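Local coordinates for protein uricase (PDB 2YZD) that catalyses the oxidation of uric acid by molecular oxygen to 5-hydroxyisourate, which is further processed to (S)-allantoin, at residues Lys157-Glu162 / Thr177-Leu182; Glu162-Pro167 / His218-Gln223; Gln224-Met229 / Met245-Lys250. All coordinates share one frame; numbering follows the deposited sequence.

Interaction 1: Lys157-Glu162 / Thr177-Leu182; sequences KSTGSE and TTDRIL. With AZA (8-azaxanthine), chain I.
Ser161 and Arg180 form the closely packed part of this contact. Ser161 OG, anti to the backbone N (chi1 162°), faces across and accepts a hydrogen bond from Arg180 NE at 3.1 Å, almost in the guanidinium plane. The main chain repeats the pairing, with Arg180 N bound to Ser161 O at 3.0 Å. Extended from CG to NE, the arginine carries NH2 to O2 of 8-azaxanthine (3.0 Å) in a nearly straight bond (171°). One water accepts from Arg180 NH2, donates to Glu162 O and also bonds Ser161 OG, which helps fix the rotation of the guanidinium. Leu182 CB packs 3.6 Å from Ser161 OG. Beside it, Leu182 and Lys157 make an antiparallel hydrogen-bonded pair, Lys157 N to Leu182 O measuring 2.9 Å. Thr159 OG1 donates to Asp179 OD1 (2.8 Å) from above the carboxylate plane, while Asp179 OD2 makes a salt bridge to Arg32 of the second subunit. Toward solvent the side-chain ends meet more loosely: CG2 of exposed Thr178 lies 3.4 Å from Glu162 OE1, and the carboxylate turns to His164 and His218 instead. Neighbouring antiparallel strands of the sheet thus end in a loop whose two arms hold an arginine in the urate site, consistent with the substrate-binding role of this residue in uricases.

Interaction 2: Glu162-Pro167 / His218-Gln223; sequences EFHGFP and HSLALQ. With AZA (8-azaxanthine), chain I.
Glu162 and His218 meet through a hydrogen bond from His218 NE2 to Glu162 OE2 (2.8 Å); it uses the anti lone pair, and the carboxylate stands nearly upright to the imidazole (81°). His164 NE2 also donates to OE1, from somewhat outside the carboxylate plane. In the main chain, Glu162 N binds Ser219 O at 2.7 Å. A water donates to Leu220 O and accepts from His164 N, and the water held by Arg180 NH2 also bonds Ser219 OG, which is itself bonded to Thr225. Apolar contact is thinner: Leu220 CD2 lies alongside Glu162 CG (3.5 Å), and Ala221 CB meets the edge of the Phe163 ring. Here the urate pocket takes shape, at the N-terminus of helix 222-236, with Ala221 in the N-cap position. With CG anti to the backbone N (chi1 -174°), Phe163 lays a ring face against 8-azaxanthine, CZ coming 3.4 Å from its C5. Polar bonds hold the ligand's rim: Leu222 N at the helix start donates to O2 (2.7 Å), Gln223 OE1 accepts from N1 (2.9 Å) and Gln223 NE2 donates to O6 (3.0 Å), so the glutamine amide reads donor and acceptor together. Thr67 N of the third subunit adds a further bond to the ligand.

Interaction 3: Gln224-Met229 / Met245-Lys250; sequences QTMYEM and MSLPNK. With AZA (8-azaxanthine), chain I.
Met229, whose N donates to Thr225 O one helical turn back (3.0 Å), sets its CB 4.0 Å from Met245 CE on the facing strand. The same methyl, Met245 CE, comes 3.4 Å from Met226 O, the Met245 chain being bent at its last torsion (chi3 -100°). Met226 lies at the middle of the interface, where apolar side chains do the touching. Its CG is anti to the backbone N (chi1 173°), and the chain slides past Met245 in the opposite direction, bringing SD 3.9 Å from Met245 CB. Leu247 crosses it obliquely, and CD1 presses on Met226 CB at 3.5 Å, tighter than usual for two carbons. Met229 SD touches the same leucine methyl more loosely, 4.3 Å from Leu247 CD1. Replacing Met226 by alanine would probably open a gap between helix and strand, leaving Met245 CB and one side of Leu247 CD1 without their thioether neighbour. Strand 276-285 extends this floor, with Ile279 and Ala281 also touching Met226, while Phe214 of helix 199-216 packs on Met229. Farther along the strand Asn249, a urate-binding residue, brings ND2 to 3.5 Å from N3 of 8-azaxanthine. The axes of segments 224-229 and 245-249 approach to 10.1 Å and run roughly antiparallel (148°), the layering of helix on antiparallel sheet that marks the T-fold of uricases.

How the interactions relate
Strand 143-157 leads into interaction 1, which closes the loop running to strand 182-192 by pairing 157-162 with 177-182. Interaction 2 starts inside that loop, shares Glu162, and closes the long loop from 167 to 218, past strand 182-192 and helix 199-216, at the start of helix 222-236; the two therefore cross. Gly160 O to Ser219 N and Thr177 O to Phe163 N, both probable hydrogen bonds, sew them together. Interaction 3 follows in series after both; it closes the loop between helix 222-236 and strand 240-254, which returns against the helix, and leans on interaction 2 where Leu222 meets Leu247. All three touch 8-azaxanthine, so loop, helix start and sheet converge on one site, which a neighbouring subunit completes.

Interaction 1: Lys157-Glu162 / Thr177-Leu182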
loop_
_atom_site.group_PDB
_atom_site.type_symbol
_atom_site.label_atom_id
_atom_site.label_comp_id
_atom_site.label_asym_id
_atom_site.label_seq_id
_atom_site.Cartn_x
_atom_site.Cartn_y
_atom_site.Cartn_z
ATOM N N LYS A 157 14.035 17.598 11.240
ATOM C CA LYS A 157 14.742 18.548 12.102
ATOM C C LYS A 157 13.655 19.077 13.018
ATOM O O LYS A 157 12.601 19.508 12.541
ATOM C CB LYS A 157 15.330 19.719 11.305
ATOM C CG LYS A 157 16.172 19.305 10.126
ATOM C CD LYS A 157 17.516 20.023 10.098
ATOM C CE LYS A 157 17.366 21.515 10.028
ATOM N NZ LYS A 157 18.619 22.167 10.491
ATOM N N SER A 158 13.890 19.026 14.325
ATOM C CA SER A 158 12.898 19.505 15.279
ATOM C C SER A 158 13.024 21.008 15.483
ATOM O O SER A 158 12.196 21.627 16.152
ATOM C CB SER A 158 13.027 18.752 16.609
ATOM O OG SER A 158 14.361 18.748 17.078
ATOM N N THR A 159 14.075 21.588 14.906
ATOM C CA THR A 159 14.313 23.032 14.956
ATOM C C THR A 159 15.427 23.334 13.951
ATOM O O THR A 159 15.932 22.421 13.303
ATOM C CB THR A 159 14.701 23.533 16.386
ATOM O OG1 THR A 159 14.534 24.957 16.450
ATOM C CG2 THR A 159 16.151 23.204 16.719
ATOM N N GLY A 160 15.804 24.604 13.812
ATOM C CA GLY A 160 16.837 24.950 12.850
ATOM C C GLY A 160 16.215 25.070 11.470
ATOM O O GLY A 160 16.835 24.781 10.447
ATOM N N SER A 161 14.959 25.497 11.456
ATOM C CA SER A 161 14.215 25.667 10.219
ATOM C C SER A 161 13.173 26.770 10.349
ATOM O O SER A 161 12.366 26.770 11.281
ATOM C CB SER A 161 13.504 24.370 9.846
ATOM O OG SER A 161 12.473 24.622 8.905
ATOM N N GLU A 162 13.199 27.715 9.416
ATOM C CA GLU A 162 12.217 28.787 9.416
ATOM C C GLU A 162 11.698 29.058 8.015
ATOM O O GLU A 162 12.261 28.579 7.025
ATOM C CB GLU A 162 12.783 30.064 10.061
ATOM C CG GLU A 162 14.197 30.448 9.704
ATOM C CD GLU A 162 14.714 31.599 10.572
ATOM O OE1 GLU A 162 14.089 32.684 10.570
ATOM O OE2 GLU A 162 15.748 31.418 11.253
ATOM N N THR A 177 7.242 32.249 10.215
ATOM C CA THR A 177 7.752 31.553 11.378
ATOM C C THR A 177 9.275 31.478 11.387
ATOM O O THR A 177 9.908 31.488 10.337
ATOM C CB THR A 177 7.153 30.132 11.457
ATOM O OG1 THR A 177 7.372 29.599 12.765
ATOM C CG2 THR A 177 7.787 29.215 10.415
ATOM N N THR A 178 9.863 31.432 12.581
ATOM C CA THR A 178 11.309 31.338 12.689
ATOM C C THR A 178 11.701 30.049 13.398
ATOM O O THR A 178 12.871 29.841 13.712
ATOM C CB THR A 178 11.928 32.544 13.439
ATOM O OG1 THR A 178 11.372 32.649 14.753
ATOM C CG2 THR A 178 11.675 33.827 12.669
ATOM N N ASP A 179 10.720 29.187 13.648
ATOM C CA ASP A 179 10.991 27.909 14.294
ATOM C C ASP A 179 9.869 26.923 14.019
ATOM O O ASP A 179 8.754 27.073 14.511
ATOM C CB ASP A 179 11.179 28.083 15.812
ATOM C CG ASP A 179 11.736 26.820 16.485
ATOM O OD1 ASP A 179 11.992 25.824 15.777
ATOM O OD2 ASP A 179 11.923 26.824 17.722
ATOM N N ARG A 180 10.177 25.907 13.221
ATOM C CA ARG A 180 9.204 24.883 12.871
ATOM C C ARG A 180 9.955 23.572 12.619
ATOM O O ARG A 180 11.188 23.549 12.566
ATOM C CB ARG A 180 8.465 25.282 11.586
ATOM C CG ARG A 180 9.386 25.292 10.370
ATOM C CD ARG A 180 8.688 25.548 9.033
ATOM N NE ARG A 180 9.651 25.416 7.938
ATOM C CZ ARG A 180 9.349 25.448 6.643
ATOM N NH1 ARG A 180 8.087 25.615 6.238
ATOM N NH2 ARG A 180 10.320 25.310 5.746
ATOM N N ILE A 181 9.205 22.488 12.462
ATOM C CA ILE A 181 9.795 21.195 12.151
ATOM C C ILE A 181 9.895 21.097 10.628
ATOM O O ILE A 181 8.997 21.532 9.908
ATOM C CB ILE A 181 8.917 20.025 12.666
ATOM C CG1 ILE A 181 9.202 19.763 14.150
ATOM C CG2 ILE A 181 9.165 18.773 11.839
ATOM C CD1 ILE A 181 8.388 18.627 14.736
ATOM N N LEU A 182 11.000 20.550 10.142
ATOM C CA LEU A 182 11.197 20.358 8.711
ATOM C C LEU A 182 11.389 18.863 8.523
ATOM O O LEU A 182 12.399 18.302 8.959
ATOM C CB LEU A 182 12.440 21.104 8.227
ATOM C CG LEU A 182 12.725 20.951 6.730
ATOM C CD1 LEU A 182 11.547 21.527 5.942
ATOM C CD2 LEU A 182 14.026 21.667 6.362
HETATM N N1 AZA I . 8.749 26.042 0.998
HETATM C C2 AZA I . 8.907 25.728 2.345
HETATM O O2 AZA I . 9.982 25.372 2.792
HETATM N N3 AZA I . 7.799 25.829 3.179
HETATM C C4 AZA I . 6.605 26.229 2.677
HETATM C C5 AZA I . 6.431 26.547 1.338
HETATM C C6 AZA I . 7.554 26.462 0.391
HETATM O O6 AZA I . 7.529 26.713 -0.808
HETATM N N7 AZA I . 5.158 26.905 1.154
HETATM N N8 AZA I . 4.615 26.788 2.379
HETATM N N9 AZA I . 5.467 26.376 3.343
HETATM O O HOH W 1 10.106 23.842 15.973
HETATM O O HOH W 2 14.811 27.776 13.968
HETATM O O HOH W 3 12.934 25.796 6.417
#

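Interaction 2: Glu162-Pro167 / His218-Gln223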
loop_
_atom_site.group_PDB
_atom_site.type_symbol
_atom_site.label_atom_id
_atom_site.label_comp_id
_atom_site.label_asym_id
_atom_site.label_seq_id
_atom_site.Cartn_x
_atom_site.Cartn_y
_atom_site.Cartn_z
ATOM N N GLU A 162 13.199 27.715 9.416
ATOM C CA GLU A 162 12.217 28.787 9.416
ATOM C C GLU A 162 11.698 29.058 8.015
ATOM O O GLU A 162 12.261 28.579 7.025
ATOM C CB GLU A 162 12.783 30.064 10.061
ATOM C CG GLU A 162 14.197 30.448 9.704
ATOM C CD GLU A 162 14.714 31.599 10.572
ATOM O OE1 GLU A 162 14.089 32.684 10.570
ATOM O OE2 GLU A 162 15.748 31.418 11.253
ATOM N N PHE A 163 10.592 29.787 7.934
ATOM C CA PHE A 163 9.998 30.103 6.646
ATOM C C PHE A 163 9.211 31.396 6.737
ATOM O O PHE A 163 8.105 31.439 7.290
ATOM C CB PHE A 163 9.078 28.972 6.175
ATOM C CG PHE A 163 8.544 29.175 4.787
ATOM C CD1 PHE A 163 9.407 29.198 3.696
ATOM C CD2 PHE A 163 7.185 29.381 4.571
ATOM C CE1 PHE A 163 8.926 29.423 2.409
ATOM C CE2 PHE A 163 6.695 29.607 3.291
ATOM C CZ PHE A 163 7.571 29.629 2.208
ATOM N N HIS A 164 9.796 32.452 6.188
ATOM C CA HIS A 164 9.180 33.763 6.209
ATOM C C HIS A 164 9.618 34.558 4.985
ATOM O O HIS A 164 10.406 34.074 4.169
ATOM C CB HIS A 164 9.576 34.478 7.503
ATOM C CG HIS A 164 11.027 34.351 7.835
ATOM N ND1 HIS A 164 12.009 35.023 7.142
ATOM C CD2 HIS A 164 11.670 33.596 8.760
ATOM C CE1 HIS A 164 13.194 34.691 7.624
ATOM N NE2 HIS A 164 13.016 33.826 8.606
ATOM N N GLY A 165 9.095 35.771 4.853
ATOM C CA GLY A 165 9.440 36.607 3.719
ATOM C C GLY A 165 8.725 36.227 2.431
ATOM O O GLY A 165 9.088 36.708 1.365
ATOM N N PHE A 166 7.722 35.359 2.512
ATOM C CA PHE A 166 6.990 34.970 1.315
ATOM C C PHE A 166 5.873 35.974 1.036
ATOM O O PHE A 166 5.447 36.692 1.927
ATOM C CB PHE A 166 6.399 33.555 1.460
ATOM C CG PHE A 166 5.616 33.337 2.732
ATOM C CD1 PHE A 166 6.248 32.865 3.882
ATOM C CD2 PHE A 166 4.247 33.599 2.781
ATOM C CE1 PHE A 166 5.531 32.656 5.064
ATOM C CE2 PHE A 166 3.515 33.394 3.963
ATOM C CZ PHE A 166 4.163 32.920 5.102
ATOM N N PRO A 167 5.396 36.040 -0.216
ATOM C CA PRO A 167 4.326 36.957 -0.617
ATOM C C PRO A 167 3.003 36.590 0.046
ATOM O O PRO A 167 2.706 35.411 0.228
ATOM C CB PRO A 167 4.235 36.756 -2.129
ATOM C CG PRO A 167 5.531 36.136 -2.503
ATOM C CD PRO A 167 5.843 35.234 -1.361
ATOM N N HIS A 218 21.005 25.660 8.272
ATOM C CA HIS A 218 19.938 26.350 8.984
ATOM C C HIS A 218 18.985 26.732 7.859
ATOM O O HIS A 218 19.249 27.655 7.094
ATOM C CB HIS A 218 20.450 27.606 9.685
ATOM C CG HIS A 218 19.411 28.281 10.523
ATOM N ND1 HIS A 218 18.933 27.736 11.696
ATOM C CD2 HIS A 218 18.720 29.430 10.336
ATOM C CE1 HIS A 218 17.994 28.522 12.194
ATOM N NE2 HIS A 218 17.846 29.556 11.388
ATOM N N SER A 219 17.878 26.007 7.760
ATOM C CA SER A 219 16.917 26.212 6.686
ATOM C C SER A 219 15.997 27.419 6.750
ATOM O O SER A 219 15.357 27.679 7.771
ATOM C CB SER A 219 16.065 24.956 6.527
ATOM O OG SER A 219 15.255 25.056 5.374
ATOM N N LEU A 220 15.932 28.136 5.628
ATOM C CA LEU A 220 15.073 29.309 5.468
ATOM C C LEU A 220 13.937 28.936 4.513
ATOM O O LEU A 220 13.032 29.736 4.245
ATOM C CB LEU A 220 15.865 30.483 4.893
ATOM C CG LEU A 220 16.939 31.084 5.806
ATOM C CD1 LEU A 220 17.611 32.255 5.111
ATOM C CD2 LEU A 220 16.305 31.550 7.107
ATOM N N ALA A 221 14.005 27.705 4.007
ATOM C CA ALA A 221 13.008 27.144 3.097
ATOM C C ALA A 221 13.512 25.782 2.638
ATOM O O ALA A 221 14.722 25.572 2.538
ATOM C CB ALA A 221 12.802 28.056 1.896
ATOM N N LEU A 222 12.598 24.858 2.360
ATOM C CA LEU A 222 12.997 23.522 1.912
ATOM C C LEU A 222 13.826 23.666 0.645
ATOM O O LEU A 222 14.747 22.887 0.409
ATOM C CB LEU A 222 11.776 22.641 1.613
ATOM C CG LEU A 222 11.906 21.177 2.055
ATOM C CD1 LEU A 222 10.783 20.344 1.444
ATOM C CD2 LEU A 222 13.258 20.625 1.657
ATOM N N GLN A 223 13.475 24.662 -0.168
ATOM C CA GLN A 223 14.178 24.946 -1.418
ATOM C C GLN A 223 15.664 25.198 -1.176
ATOM O O GLN A 223 16.512 24.734 -1.924
ATOM C CB GLN A 223 13.582 26.181 -2.115
ATOM C CG GLN A 223 12.261 25.954 -2.860
ATOM C CD GLN A 223 11.030 26.120 -1.967
ATOM O OE1 GLN A 223 11.101 25.936 -0.752
ATOM N NE2 GLN A 223 9.892 26.461 -2.575
HETATM N N1 AZA I . 8.749 26.042 0.998
HETATM C C2 AZA I . 8.907 25.728 2.345
HETATM O O2 AZA I . 9.982 25.372 2.792
HETATM N N3 AZA I . 7.799 25.829 3.179
HETATM C C4 AZA I . 6.605 26.229 2.677
HETATM C C5 AZA I . 6.431 26.547 1.338
HETATM C C6 AZA I . 7.554 26.462 0.391
HETATM O O6 AZA I . 7.529 26.713 -0.808
HETATM N N7 AZA I . 5.158 26.905 1.154
HETATM N N8 AZA I . 4.615 26.788 2.379
HETATM N N9 AZA I . 5.467 26.376 3.343
HETATM O O HOH W 3 12.934 25.796 6.417
HETATM O O HOH W 4 12.447 31.992 5.707
#

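Interaction 3: Gln224-Met229 / Met245-Lys250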
loop_
_atom_site.group_PDB
_atom_site.type_symbol
_atom_site.label_atom_id
_atom_site.label_comp_id
_atom_site.label_asym_id
_atom_site.label_seq_id
_atom_site.Cartn_x
_atom_site.Cartn_y
_atom_site.Cartn_z
ATOM N N GLN A 224 15.966 25.939 -0.119
ATOM C CA GLN A 224 17.341 26.292 0.212
ATOM C C GLN A 224 18.104 25.063 0.683
ATOM O O GLN A 224 19.223 24.804 0.241
ATOM C CB GLN A 224 17.329 27.363 1.304
ATOM C CG GLN A 224 18.397 28.420 1.186
ATOM C CD GLN A 224 19.790 27.897 1.451
ATOM O OE1 GLN A 224 20.520 27.536 0.526
ATOM N NE2 GLN A 224 20.167 27.848 2.718
ATOM N N THR A 225 17.481 24.316 1.589
ATOM C CA THR A 225 18.051 23.097 2.141
ATOM C C THR A 225 18.423 22.130 1.020
ATOM O O THR A 225 19.529 21.577 0.988
ATOM C CB THR A 225 17.032 22.402 3.087
ATOM O OG1 THR A 225 16.827 23.216 4.247
ATOM C CG2 THR A 225 17.526 21.039 3.514
ATOM N N MET A 226 17.484 21.937 0.101
ATOM C CA MET A 226 17.671 21.045 -1.029
ATOM C C MET A 226 18.818 21.500 -1.922
ATOM O O MET A 226 19.585 20.678 -2.424
ATOM C CB MET A 226 16.371 20.960 -1.838
ATOM C CG MET A 226 16.477 20.195 -3.151
ATOM S SD MET A 226 14.862 19.881 -3.906
ATOM C CE MET A 226 14.359 21.525 -4.370
ATOM N N TYR A 227 18.928 22.808 -2.125
ATOM C CA TYR A 227 19.979 23.355 -2.969
ATOM C C TYR A 227 21.351 23.026 -2.388
ATOM O O TYR A 227 22.260 22.649 -3.115
ATOM C CB TYR A 227 19.831 24.876 -3.102
ATOM C CG TYR A 227 20.903 25.496 -3.971
ATOM C CD1 TYR A 227 20.823 25.429 -5.355
ATOM C CD2 TYR A 227 22.021 26.100 -3.406
ATOM C CE1 TYR A 227 21.827 25.945 -6.159
ATOM C CE2 TYR A 227 23.036 26.620 -4.202
ATOM C CZ TYR A 227 22.932 26.538 -5.578
ATOM O OH TYR A 227 23.931 27.049 -6.377
ATOM N N GLU A 228 21.492 23.182 -1.076
ATOM C CA GLU A 228 22.753 22.896 -0.398
ATOM C C GLU A 228 23.078 21.405 -0.445
ATOM O O GLU A 228 24.234 21.020 -0.606
ATOM C CB GLU A 228 22.682 23.369 1.053
ATOM C CG GLU A 228 22.449 24.870 1.191
ATOM C CD GLU A 228 23.568 25.698 0.571
ATOM O OE1 GLU A 228 23.399 26.926 0.450
ATOM O OE2 GLU A 228 24.618 25.127 0.210
ATOM N N MET A 229 22.056 20.564 -0.299
ATOM C CA MET A 229 22.257 19.120 -0.357
ATOM C C MET A 229 22.851 18.758 -1.718
ATOM O O MET A 229 23.856 18.056 -1.802
ATOM C CB MET A 229 20.920 18.378 -0.159
ATOM C CG MET A 229 20.372 18.449 1.255
ATOM S SD MET A 229 18.644 17.957 1.383
ATOM C CE MET A 229 18.785 16.170 1.320
ATOM N N MET A 245 16.285 15.982 -7.132
ATOM C CA MET A 245 15.661 15.661 -5.858
ATOM C C MET A 245 14.183 16.031 -5.845
ATOM O O MET A 245 13.774 17.042 -6.418
ATOM C CB MET A 245 16.368 16.386 -4.711
ATOM C CG MET A 245 17.711 15.788 -4.346
ATOM S SD MET A 245 18.523 16.672 -3.014
ATOM C CE MET A 245 19.650 17.661 -3.912
ATOM N N SER A 246 13.396 15.191 -5.184
ATOM C CA SER A 246 11.958 15.384 -5.049
ATOM C C SER A 246 11.720 15.274 -3.543
ATOM O O SER A 246 11.682 14.175 -2.982
ATOM C CB SER A 246 11.206 14.286 -5.806
ATOM O OG SER A 246 9.825 14.590 -5.902
ATOM N N LEU A 247 11.568 16.422 -2.894
ATOM C CA LEU A 247 11.407 16.453 -1.451
ATOM C C LEU A 247 10.044 16.901 -0.952
ATOM O O LEU A 247 9.671 18.063 -1.110
ATOM C CB LEU A 247 12.486 17.361 -0.842
ATOM C CG LEU A 247 13.923 17.049 -1.269
ATOM C CD1 LEU A 247 14.872 18.054 -0.655
ATOM C CD2 LEU A 247 14.286 15.626 -0.831
ATOM N N PRO A 248 9.276 15.982 -0.354
ATOM C CA PRO A 248 7.958 16.374 0.158
ATOM C C PRO A 248 8.121 17.067 1.514
ATOM O O PRO A 248 8.927 16.641 2.340
ATOM C CB PRO A 248 7.224 15.039 0.282
ATOM C CG PRO A 248 8.341 14.088 0.633
ATOM C CD PRO A 248 9.440 14.516 -0.324
ATOM N N ASN A 249 7.382 18.148 1.728
ATOM C CA ASN A 249 7.426 18.863 3.001
ATOM C C ASN A 249 6.314 18.220 3.844
ATOM O O ASN A 249 5.143 18.570 3.700
ATOM C CB ASN A 249 7.134 20.353 2.784
ATOM C CG ASN A 249 7.477 21.210 4.006
ATOM O OD1 ASN A 249 7.973 20.713 5.016
ATOM N ND2 ASN A 249 7.214 22.506 3.907
ATOM N N LYS A 250 6.685 17.265 4.696
ATOM C CA LYS A 250 5.716 16.556 5.533
ATOM C C LYS A 250 5.339 17.370 6.753
ATOM O O LYS A 250 6.035 17.385 7.773
ATOM C CB LYS A 250 6.273 15.194 5.931
ATOM C CG LYS A 250 6.426 14.277 4.729
ATOM C CD LYS A 250 7.156 12.995 5.073
ATOM C CE LYS A 250 8.555 13.313 5.550
ATOM N NZ LYS A 250 9.399 12.100 5.669
HETATM N N1 AZA I . 8.749 26.042 0.998
HETATM C C2 AZA I . 8.907 25.728 2.345
HETATM O O2 AZA I . 9.982 25.372 2.792
HETATM N N3 AZA I . 7.799 25.829 3.179
HETATM C C4 AZA I . 6.605 26.229 2.677
HETATM C C5 AZA I . 6.431 26.547 1.338
HETATM C C6 AZA I . 7.554 26.462 0.391
HETATM O O6 AZA I . 7.529 26.713 -0.808
HETATM N N7 AZA I . 5.158 26.905 1.154
HETATM N N8 AZA I . 4.615 26.788 2.379
HETATM N N9 AZA I . 5.467 26.376 3.343
#